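Local coordinates for protein tungsten formylmethanofuran dehydrogenase subunit E (Syntrophus aciditrophicus, PDB 3D00) that is of unknown function but binds zinc and belongs to the FmdE family, related to formylmethanofuran dehydrogenase subunit E and implicated in microbial methanogenesis, at residues D51-T56 against S88-F93; D38-N43 against E96-F101. All coordinates share one frame; numbering follows the deposited sequence. Where two conformers were deposited one is given.

Contact 1. Residues D51-T56 against S88-F93; sequences DAICET and SLYDKF
Strands 50-54 and 86-91 run antiparallel as neighbours in the mixed sheet of the FmdE alpha+beta core, and this contact is their ladder, with D51 facing Y90, A52 facing L89 and I53 facing S88. The outer two are hydrogen-bonded pairs: I53 N gives to S88 O at 2.8 Å and S88 N returns a bond to I53 O, both in the carbonyl plane, while D51 and Y90 exchange a second pair of bonds. On the face bearing D51, I53, S88 and Y90, the tyrosine ring leans over the partner strand. Its CG sits between backbone N and carbonyl carbon (chi1 62°), which swings the ring across the ladder until D51 CB lies over one ring face, 3.9 Å from the centroid in a CH-pi contact. I53 CD1 reaches Y90 CE1 obliquely at 3.3 Å, the two side chains crossing at about a right angle. Without the Y90 ring, as with an alanine here, D51 CB and I53 CD1 would probably lose their aromatic cover and the water on A52 O its hydroxyl partner. In the conformer given, S88 OG rests against I53 CB and hydrogen-bonds to Y190 OH of the second subunit; I53 packs on the same tyrosine. On the other face, A52 CB packs tightly on L89 CD2, beneath helices 28-42 and 60-67. K92 NZ is placed in a salt bridge with D51 OD1, though its position is less sure; K92 also makes a cation-pi contact with W76. The bridging water donates to A52 O at 2.8 Å and lies 2.7 Å from Y90 OH.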
loop_
_atom_site.group_PDB
_atom_site.type_symbol
_atom_site.label_atom_id
_atom_site.label_comp_id
_atom_site.label_asym_id
_atom_site.label_seq_id
_atom_site.Cartn_x
_atom_site.Cartn_y
_atom_site.Cartn_z
ATOM N N ASP A 51 4.628 -0.727 -14.236
ATOM C CA ASP A 51 3.755 -0.584 -13.086
ATOM C C ASP A 51 3.206 -1.939 -12.612
ATOM O O ASP A 51 3.347 -2.940 -13.269
ATOM C CB ASP A 51 2.622 0.423 -13.393
ATOM C CG ASP A 51 3.072 1.908 -13.252
ATOM O OD1 ASP A 51 4.277 2.183 -13.081
ATOM O OD2 ASP A 51 2.190 2.799 -13.303
ATOM N N ALA A 52 2.571 -1.976 -11.457
ATOM C CA ALA A 52 2.047 -3.250 -10.930
ATOM C C ALA A 52 0.573 -3.129 -10.543
ATOM O O ALA A 52 0.133 -2.072 -10.179
ATOM C CB ALA A 52 2.893 -3.681 -9.749
ATOM N N ILE A 53 -0.178 -4.215 -10.654
ATOM C CA ILE A 53 -1.549 -4.310 -10.148
ATOM C C ILE A 53 -1.689 -5.576 -9.328
ATOM O O ILE A 53 -1.331 -6.656 -9.814
ATOM C CB ILE A 53 -2.610 -4.395 -11.286
ATOM C CG1 ILE A 53 -2.875 -3.046 -11.916
ATOM C CG2 ILE A 53 -3.964 -4.879 -10.753
ATOM C CD1 ILE A 53 -3.016 -3.182 -13.349
ATOM N N CYS A 54 -2.153 -5.456 -8.076
ATOM C CA CYS A 54 -2.566 -6.621 -7.276
ATOM C C CYS A 54 -4.065 -6.672 -7.217
ATOM O O CYS A 54 -4.666 -5.650 -6.997
ATOM C CB CYS A 54 -2.085 -6.521 -5.842
ATOM S SG CYS A 54 -0.348 -6.699 -5.739
ATOM N N GLU A 55 -4.648 -7.859 -7.384
ATOM C CA GLU A 55 -6.073 -8.038 -7.424
ATOM C C GLU A 55 -6.622 -8.495 -6.102
ATOM O O GLU A 55 -7.787 -8.859 -5.997
ATOM C CB GLU A 55 -6.448 -9.009 -8.529
ATOM C CG GLU A 55 -5.741 -8.670 -9.795
ATOM C CD GLU A 55 -6.144 -9.489 -10.983
ATOM O OE1 GLU A 55 -7.128 -10.249 -10.960
ATOM O OE2 GLU A 55 -5.439 -9.320 -11.981
ATOM N N THR A 56 -5.771 -8.490 -5.089
ATOM C CA THR A 56 -6.200 -8.674 -3.713
ATOM C C THR A 56 -5.395 -7.704 -2.852
ATOM O O THR A 56 -4.277 -7.362 -3.190
ATOM C CB THR A 56 -6.024 -10.149 -3.226
ATOM O OG1 THR A 56 -6.481 -10.224 -1.889
ATOM C CG2 THR A 56 -4.542 -10.645 -3.247
ATOM N N SER A 88 -0.330 -8.427 -11.780
ATOM C CA SER A 88 0.200 -8.147 -13.093
ATOM C C SER A 88 1.245 -7.058 -12.987
ATOM O O SER A 88 1.138 -6.127 -12.144
ATOM C CB SER A 88 -0.892 -7.737 -14.075
ATOM O OG SER A 88 -1.433 -6.488 -13.736
ATOM N N LEU A 89 2.274 -7.201 -13.822
ATOM C CA LEU A 89 3.291 -6.183 -14.042
ATOM C C LEU A 89 3.131 -5.751 -15.495
ATOM O O LEU A 89 2.975 -6.600 -16.359
ATOM C CB LEU A 89 4.687 -6.746 -13.762
ATOM C CG LEU A 89 4.910 -7.239 -12.318
ATOM C CD1 LEU A 89 6.324 -7.646 -12.169
ATOM C CD2 LEU A 89 4.561 -6.230 -11.244
ATOM N N TYR A 90 3.087 -4.454 -15.777
ATOM C CA TYR A 90 2.854 -4.018 -17.134
ATOM C C TYR A 90 3.728 -2.831 -17.542
ATOM O O TYR A 90 4.142 -2.052 -16.693
ATOM C CB TYR A 90 1.381 -3.734 -17.366
ATOM C CG TYR A 90 0.818 -2.644 -16.518
ATOM C CD1 TYR A 90 0.349 -2.913 -15.229
ATOM C CD2 TYR A 90 0.747 -1.331 -16.990
ATOM C CE1 TYR A 90 -0.188 -1.917 -14.439
ATOM C CE2 TYR A 90 0.229 -0.290 -16.174
ATOM C CZ TYR A 90 -0.245 -0.600 -14.910
ATOM O OH TYR A 90 -0.753 0.392 -14.095
ATOM N N ASP A 91 4.029 -2.734 -18.842
ATOM C CA ASP A 91 4.771 -1.588 -19.407
ATOM C C ASP A 91 3.930 -0.320 -19.207
ATOM O O ASP A 91 2.795 -0.232 -19.670
ATOM C CB ASP A 91 5.064 -1.794 -20.897
ATOM C CG ASP A 91 6.068 -0.770 -21.474
ATOM O OD1 ASP A 91 5.929 0.443 -21.216
ATOM O OD2 ASP A 91 7.002 -1.186 -22.218
ATOM N N LYS A 92 4.508 0.647 -18.505
ATOM C CA LYS A 92 3.833 1.900 -18.179
ATOM C C LYS A 92 3.425 2.720 -19.398
ATOM O O LYS A 92 2.469 3.483 -19.329
ATOM C CB LYS A 92 4.767 2.741 -17.328
ATOM C CG LYS A 92 4.056 3.732 -16.522
ATOM C CD LYS A 92 5.021 4.417 -15.609
ATOM C CE LYS A 92 4.301 5.152 -14.514
ATOM N NZ LYS A 92 4.909 4.799 -13.209
ATOM N N PHE A 93 4.149 2.559 -20.504
ATOM C CA PHE A 93 3.910 3.323 -21.725
ATOM C C PHE A 93 2.814 2.704 -22.591
ATOM O O PHE A 93 2.004 3.404 -23.185
ATOM C CB PHE A 93 5.232 3.457 -22.532
ATOM C CG PHE A 93 6.301 4.282 -21.812
ATOM C CD1 PHE A 93 6.349 5.648 -21.950
ATOM C CD2 PHE A 93 7.217 3.686 -20.970
ATOM C CE1 PHE A 93 7.314 6.400 -21.266
ATOM C CE2 PHE A 93 8.172 4.417 -20.296
ATOM C CZ PHE A 93 8.226 5.763 -20.438
HETATM O O HOH W 1 -0.783 0.239 -11.412
#

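Contact 2. Residues D38-N43 against E96-F101; sequences DLAVKN and EGVRVF
V98 and V100 of strand 96-102 both point at the helix from one face of the strand, and A40 CB lies against one methyl of each. A40 CB is 3.7 Å from V100 CG2 and somewhat farther, 4.1 Å, from V98 CG2, so a single small side chain meets one branch of each valine. The branches divide the work. With V100 CG1 anti to the backbone N (chi1 -176°), that methyl is directed to L39, whose CD2 approaches it at 4.2 Å with the two side chains slanting across one another, and CG2 is left to meet A40. The two methyls of V98 meet two backbone oxygens: CG2 lies 3.6 Å from A40 O and CG1 the same distance from N43 O. The interface between the two segments is otherwise apolar.

N43 adds its CB beside V98 CG1, while its amide folds back along the helix. N43 ND2 donates to L39 O at 2.7 Å in an almost straight bond (177°), the acceptor lying in the amide plane though the donor is tilted from the carbonyl plane. This bond ties N43 back to the carbonyl of L39, four residues earlier, and limits the rotation of the amide. L145 of strand 143-149 touches both N43 and V98, and L89 of strand 86-91 packs on A40, extending the apolar layer to neighbouring strands. R99 points away from the helix, and its guanidinium group forms salt bridges with E55 and with E171 of the second subunit. The helix segment runs nearly antiparallel to the strand segment, at 158° with 8.4 Å between axes: a helix packed on one face of a sheet, as in alpha+beta folds.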
loop_
_atom_site.group_PDB
_atom_site.type_symbol
_atom_site.label_atom_id
_atom_site.label_comp_id
_atom_site.label_asym_id
_atom_site.label_seq_id
_atom_site.Cartn_x
_atom_site.Cartn_y
_atom_site.Cartn_z
ATOM N N ASP A 38 8.660 -12.649 -8.999
ATOM C CA ASP A 38 9.827 -13.151 -9.702
ATOM C C ASP A 38 9.517 -13.697 -11.108
ATOM O O ASP A 38 10.204 -13.360 -12.057
ATOM C CB ASP A 38 10.523 -14.226 -8.852
ATOM C CG ASP A 38 11.700 -14.852 -9.544
ATOM O OD1 ASP A 38 12.825 -14.308 -9.468
ATOM O OD2 ASP A 38 11.499 -15.914 -10.131
ATOM N N LEU A 39 8.496 -14.548 -11.244
ATOM C CA LEU A 39 8.111 -15.078 -12.571
ATOM C C LEU A 39 7.630 -13.935 -13.507
ATOM O O LEU A 39 7.956 -13.905 -14.699
ATOM C CB LEU A 39 7.018 -16.144 -12.402
ATOM C CG LEU A 39 6.420 -16.824 -13.653
ATOM C CD1 LEU A 39 7.540 -17.483 -14.380
ATOM C CD2 LEU A 39 5.284 -17.846 -13.336
ATOM N N ALA A 40 6.843 -13.014 -12.944
ATOM C CA ALA A 40 6.305 -11.864 -13.671
ATOM C C ALA A 40 7.465 -11.015 -14.231
ATOM O O ALA A 40 7.535 -10.775 -15.441
ATOM C CB ALA A 40 5.410 -11.041 -12.757
ATOM N N VAL A 41 8.408 -10.615 -13.374
ATOM C CA VAL A 41 9.559 -9.783 -13.810
ATOM C C VAL A 41 10.369 -10.512 -14.878
ATOM O O VAL A 41 10.785 -9.899 -15.836
ATOM C CB VAL A 41 10.510 -9.364 -12.628
ATOM C CG1 VAL A 41 11.840 -8.838 -13.151
ATOM C CG2 VAL A 41 9.854 -8.381 -11.706
ATOM N N LYS A 42 10.550 -11.820 -14.722
ATOM C CA LYS A 42 11.299 -12.640 -15.681
ATOM C C LYS A 42 10.645 -12.740 -17.048
ATOM O O LYS A 42 11.282 -13.182 -17.961
ATOM C CB LYS A 42 11.511 -14.064 -15.140
ATOM C CG LYS A 42 12.736 -14.237 -14.206
ATOM C CD LYS A 42 13.118 -15.737 -14.019
ATOM C CE LYS A 42 12.163 -16.486 -13.050
ATOM N NZ LYS A 42 11.733 -17.847 -13.549
ATOM N N ASN A 43 9.380 -12.344 -17.162
ATOM C CA ASN A 43 8.584 -12.397 -18.391
ATOM C C ASN A 43 8.204 -11.007 -18.944
ATOM O O ASN A 43 7.324 -10.860 -19.797
ATOM C CB ASN A 43 7.328 -13.240 -18.129
ATOM C CG ASN A 43 7.621 -14.730 -18.176
ATOM O OD1 ASN A 43 7.626 -15.333 -19.264
ATOM N ND2 ASN A 43 7.909 -15.325 -17.028
ATOM N N GLU A 96 0.904 -3.165 -21.999
ATOM C CA GLU A 96 1.116 -4.567 -22.244
ATOM C C GLU A 96 1.908 -5.140 -21.057
ATOM O O GLU A 96 2.917 -4.572 -20.630
ATOM C CB GLU A 96 1.892 -4.788 -23.567
ATOM C CG GLU A 96 1.118 -4.540 -24.888
ATOM N N GLY A 97 1.453 -6.268 -20.533
ATOM C CA GLY A 97 2.126 -6.910 -19.392
ATOM C C GLY A 97 1.805 -8.373 -19.228
ATOM O O GLY A 97 1.315 -9.021 -20.136
ATOM N N VAL A 98 2.063 -8.882 -18.024
ATOM C CA VAL A 98 1.860 -10.283 -17.717
ATOM C C VAL A 98 1.157 -10.388 -16.395
ATOM O O VAL A 98 1.480 -9.673 -15.489
ATOM C CB VAL A 98 3.202 -11.086 -17.689
ATOM C CG1 VAL A 98 3.848 -11.009 -19.016
ATOM C CG2 VAL A 98 4.157 -10.550 -16.664
ATOM N N ARG A 99 0.182 -11.291 -16.332
ATOM C CA ARG A 99 -0.534 -11.575 -15.123
ATOM C C ARG A 99 -0.139 -12.942 -14.637
ATOM O O ARG A 99 -0.059 -13.890 -15.433
ATOM C CB ARG A 99 -2.013 -11.587 -15.397
ATOM C CG ARG A 99 -2.863 -11.784 -14.182
ATOM C CD ARG A 99 -4.309 -11.734 -14.678
ATOM N NE ARG A 99 -5.251 -11.796 -13.584
ATOM C CZ ARG A 99 -5.883 -12.877 -13.198
ATOM N NH1 ARG A 99 -5.691 -14.003 -13.838
ATOM N NH2 ARG A 99 -6.689 -12.818 -12.147
ATOM N N VAL A 100 0.075 -13.040 -13.319
ATOM C CA VAL A 100 0.458 -14.276 -12.683
ATOM C C VAL A 100 -0.530 -14.567 -11.586
ATOM O O VAL A 100 -0.894 -13.695 -10.812
ATOM C CB VAL A 100 1.894 -14.236 -12.073
ATOM C CG1 VAL A 100 2.243 -15.617 -11.523
ATOM C CG2 VAL A 100 2.900 -13.788 -13.097
ATOM N N PHE A 101 -0.937 -15.822 -11.531
ATOM C CA PHE A 101 -1.870 -16.282 -10.572
ATOM C C PHE A 101 -1.612 -17.755 -10.218
ATOM O O PHE A 101 -0.795 -18.437 -10.854
ATOM C CB PHE A 101 -3.293 -16.061 -11.121
ATOM C CG PHE A 101 -3.604 -16.777 -12.427
ATOM C CD1 PHE A 101 -3.194 -16.262 -13.624
ATOM C CD2 PHE A 101 -4.342 -17.938 -12.432
ATOM C CE1 PHE A 101 -3.516 -16.898 -14.813
ATOM C CE2 PHE A 101 -4.672 -18.590 -13.622
ATOM C CZ PHE A 101 -4.255 -18.061 -14.807
#

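How the contacts relate
From the N terminus, helix 28-42 comes first and supplies 38-43; strand 50-54 follows with 51-56. The chain then passes through helix 60-67 and edge strand 77-79 before strand 86-91 returns to 51-56, closing the loop of contact 1. Strand 96-102 comes next, and its meeting with 38-43 closes the longer loop of contact 2, which encloses the whole of contact 1. The two do not cross, and their centres are about 9 Å apart. Strands 86-91 and 96-102 are sheet neighbours, joined by a probable D91 N to E96 O hydrogen bond, while an E55-R99 salt bridge links the contacts directly. Contact 1 pairs strands; contact 2 seats a helix on their sheet.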